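Local coordinates for protein second substrate binding domain of putative amino acid ABC transporter (Streptococcus pneumoniae, PDB 4OEN) that probably binds an extracellular amino acid and delivers it to the membrane-embedded part of an ABC importer, at residues 30-35 with 203-208. Residues are numbered along the deposited sequence; the frame is centred on the assembly and turned at random.
Sequences MELIKA and NGLANL. With SO4 (sulfate ion), chain C.
L32 and A35 of helix 28-40 meet L205 and L208 of helix 195-210 where the two helices cross nearly at right angles, the short axes 103° apart and 10.2 Å at closest approach. L208 makes two of the three side-chain contacts: its CD1 sits 3.6 Å from A35 CB and 4.0 Å from L32 CD1, so one methyl touches two residues a helical turn apart. A chi2 of 176° extends that CD1 toward the facing helix. L32, with CG anti to the backbone N, brings the same CD1 that meets L208 to 4.3 Å from L205 CD1, a looser methyl-to-methyl touch. The contact is wholly apolar, and A35 CA lies 7.9 Å from G204 CA. In this type II periplasmic-binding-protein fold, the crossing packs a helix from near the N-terminus against one from near the C-terminus. F214 of helix 213-222 touches L32 and L205 and extends the apolar cluster, while I36 adds to the packing on L208. Polar groups lie at the margin: E31 OE2 forms a salt bridge with K220 NZ and a hydrogen bond with Y221 OH, and N207 ND2 donates hydrogen bonds to D39 OD2 and, at 3.0 Å with an N-H...O angle of 144°, to O3 of a sulfate probably taken from the crystallisation liquor. Q40 NE2 is also hydrogen-bonded to that sulfate.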
ATOM      1  N   MET A  30      10.938  -2.890  -2.828  1.00 13.34           N
ATOM      2  CA  MET A  30      12.350  -2.966  -3.195  1.00 13.77           C
ATOM      3  C   MET A  30      12.984  -4.144  -2.496  1.00 15.27           C
ATOM      4  O   MET A  30      13.693  -4.938  -3.117  1.00 15.92           O
ATOM      5  CB  MET A  30      13.071  -1.668  -2.848  1.00 15.19           C
ATOM      6  CG  MET A  30      12.552  -0.459  -3.660  1.00 17.95           C
ATOM      7  SD  MET A  30      12.752  -0.590  -5.468  1.00 17.98           S
ATOM      8  CE  MET A  30      11.182  -1.289  -5.991  1.00 17.41           C
ATOM      9  N   GLU A  31      12.705  -4.279  -1.202  1.00 12.09           N
ATOM     10  CA  GLU A  31      13.273  -5.393  -0.463  1.00 15.33           C
ATOM     11  C   GLU A  31      12.716  -6.728  -0.940  1.00 16.28           C
ATOM     12  O   GLU A  31      13.449  -7.707  -1.035  1.00 16.52           O
ATOM     13  CB  GLU A  31      13.035  -5.220   1.037  1.00 17.04           C
ATOM     14  CG  GLU A  31      13.820  -4.061   1.610  1.00 18.79           C
ATOM     15  CD  GLU A  31      13.990  -4.130   3.119  1.00 25.67           C
ATOM     16  OE1 GLU A  31      14.193  -5.236   3.671  1.00 29.74           O
ATOM     17  OE2 GLU A  31      13.925  -3.065   3.750  1.00 25.81           O
ATOM     18  N   LEU A  32      11.415  -6.764  -1.232  1.00 14.14           N
ATOM     19  CA  LEU A  32      10.765  -8.006  -1.622  1.00 11.77           C
ATOM     20  C   LEU A  32      11.274  -8.510  -2.976  1.00 12.04           C
ATOM     21  O   LEU A  32      11.613  -9.676  -3.110  1.00 16.34           O
ATOM     22  CB  LEU A  32       9.253  -7.816  -1.655  1.00 12.60           C
ATOM     23  CG  LEU A  32       8.440  -9.012  -2.145  1.00 12.94           C
ATOM     24  CD1 LEU A  32       8.595 -10.180  -1.204  1.00 15.72           C
ATOM     25  CD2 LEU A  32       6.992  -8.599  -2.308  1.00 16.94           C
ATOM     26  N   ILE A  33      11.359  -7.638  -3.981  1.00 14.00           N
ATOM     27  CA  ILE A  33      11.794  -8.138  -5.283  1.00 15.69           C
ATOM     28  C   ILE A  33      13.256  -8.610  -5.226  1.00 15.40           C
ATOM     29  O   ILE A  33      13.609  -9.624  -5.827  1.00 15.37           O
ATOM     30  CB  ILE A  33      11.596  -7.087  -6.411  1.00 13.81           C
ATOM     31  CG1 ILE A  33      11.731  -7.760  -7.781  1.00 20.28           C
ATOM     32  CG2 ILE A  33      12.521  -5.875  -6.247  1.00 13.92           C
ATOM     33  CD1 ILE A  33      10.739  -8.880  -7.996  1.00 21.24           C
ATOM     34  N   LYS A  34      14.094  -7.907  -4.474  1.00 12.84           N
ATOM     35  CA  LYS A  34      15.483  -8.324  -4.304  1.00 15.52           C
ATOM     36  C   LYS A  34      15.601  -9.677  -3.609  1.00 17.59           C
ATOM     37  O   LYS A  34      16.425 -10.500  -4.001  1.00 18.48           O
ATOM     38  CB  LYS A  34      16.256  -7.279  -3.514  1.00 20.06           C
ATOM     39  CG  LYS A  34      16.447  -5.992  -4.283  1.00 20.54           C
ATOM     40  CD  LYS A  34      17.053  -4.934  -3.408  1.00 21.43           C
ATOM     41  CE  LYS A  34      16.950  -3.584  -4.088  1.00 20.06           C
ATOM     42  NZ  LYS A  34      17.600  -2.517  -3.289  1.00 25.45           N
ATOM     43  N   ALA A  35      14.794  -9.897  -2.570  1.00 15.90           N
ATOM     44  CA  ALA A  35      14.826 -11.184  -1.866  1.00 15.90           C
ATOM     45  C   ALA A  35      14.324 -12.330  -2.736  1.00 15.93           C
ATOM     46  O   ALA A  35      14.822 -13.466  -2.641  1.00 20.24           O
ATOM     47  CB  ALA A  35      14.008 -11.109  -0.577  1.00 16.11           C
ATOM     48  N   ASN A 203       6.737 -18.387  -6.599  1.00 17.63           N
ATOM     49  CA  ASN A 203       7.485 -19.385  -5.837  1.00 18.82           C
ATOM     50  C   ASN A 203       8.376 -18.732  -4.791  1.00 18.69           C
ATOM     51  O   ASN A 203       8.491 -19.224  -3.665  1.00 19.59           O
ATOM     52  CB  ASN A 203       8.324 -20.255  -6.770  1.00 21.94           C
ATOM     53  CG  ASN A 203       7.478 -21.202  -7.582  1.00 27.55           C
ATOM     54  OD1 ASN A 203       6.329 -21.471  -7.233  1.00 33.66           O
ATOM     55  ND2 ASN A 203       8.037 -21.720  -8.662  1.00 29.01           N
ATOM     56  N   GLY A 204       9.022 -17.632  -5.174  1.00 17.03           N
ATOM     57  CA  GLY A 204       9.872 -16.887  -4.261  1.00 16.42           C
ATOM     58  C   GLY A 204       9.057 -16.338  -3.102  1.00 15.52           C
ATOM     59  O   GLY A 204       9.469 -16.419  -1.949  1.00 18.11           O
ATOM     60  N   LEU A 205       7.882 -15.799  -3.414  1.00 14.72           N
ATOM     61  CA  LEU A 205       7.006 -15.263  -2.384  1.00 16.60           C
ATOM     62  C   LEU A 205       6.607 -16.351  -1.387  1.00 16.13           C
ATOM     63  O   LEU A 205       6.656 -16.142  -0.165  1.00 18.16           O
ATOM     64  CB  LEU A 205       5.753 -14.636  -3.012  1.00 17.67           C
ATOM     65  CG  LEU A 205       4.727 -14.052  -2.032  1.00 14.59           C
ATOM     66  CD1 LEU A 205       5.313 -12.895  -1.247  1.00 18.24           C
ATOM     67  CD2 LEU A 205       3.481 -13.602  -2.774  1.00 18.85           C
ATOM     68  N   ALA A 206       6.222 -17.515  -1.902  1.00 16.34           N
ATOM     69  CA  ALA A 206       5.838 -18.627  -1.032  1.00 17.68           C
ATOM     70  C   ALA A 206       7.001 -19.049  -0.140  1.00 18.27           C
ATOM     71  O   ALA A 206       6.819 -19.316   1.050  1.00 18.80           O
ATOM     72  CB  ALA A 206       5.343 -19.808  -1.858  1.00 21.43           C
ATOM     73  N   ASN A 207       8.197 -19.117  -0.710  1.00 18.43           N
ATOM     74  CA  ASN A 207       9.369 -19.476   0.094  1.00 19.27           C
ATOM     75  C   ASN A 207       9.635 -18.459   1.200  1.00 18.36           C
ATOM     76  O   ASN A 207       9.906 -18.824   2.337  1.00 19.14           O
ATOM     77  CB  ASN A 207      10.609 -19.613  -0.786  1.00 19.86           C
ATOM     78  CG  ASN A 207      10.548 -20.829  -1.685  1.00 21.86           C
ATOM     79  OD1 ASN A 207       9.806 -21.770  -1.412  1.00 26.08           O
ATOM     80  ND2 ASN A 207      11.339 -20.822  -2.759  1.00 21.83           N
ATOM     81  N   LEU A 208       9.552 -17.176   0.866  1.00 16.91           N
ATOM     82  CA  LEU A 208       9.799 -16.133   1.860  1.00 16.25           C
ATOM     83  C   LEU A 208       8.712 -16.103   2.934  1.00 16.23           C
ATOM     84  O   LEU A 208       8.973 -15.763   4.082  1.00 16.43           O
ATOM     85  CB  LEU A 208       9.909 -14.762   1.182  1.00 16.18           C
ATOM     86  CG  LEU A 208      11.105 -14.629   0.233  1.00 16.99           C
ATOM     87  CD1 LEU A 208      11.087 -13.269  -0.472  1.00 21.57           C
ATOM     88  CD2 LEU A 208      12.435 -14.850   0.939  1.00 21.99           C
TER
HETATM   89  S   SO4 C 501      11.759 -23.295  -5.484  1.00 62.30           S
HETATM   90  O1  SO4 C 501      13.065 -22.735  -5.139  1.00 64.00           O
HETATM   91  O2  SO4 C 501      11.499 -24.470  -4.656  1.00 66.51           O
HETATM   92  O3  SO4 C 501      10.716 -22.302  -5.260  1.00 63.19           O
HETATM   93  O4  SO4 C 501      11.756 -23.684  -6.892  1.00 67.69           O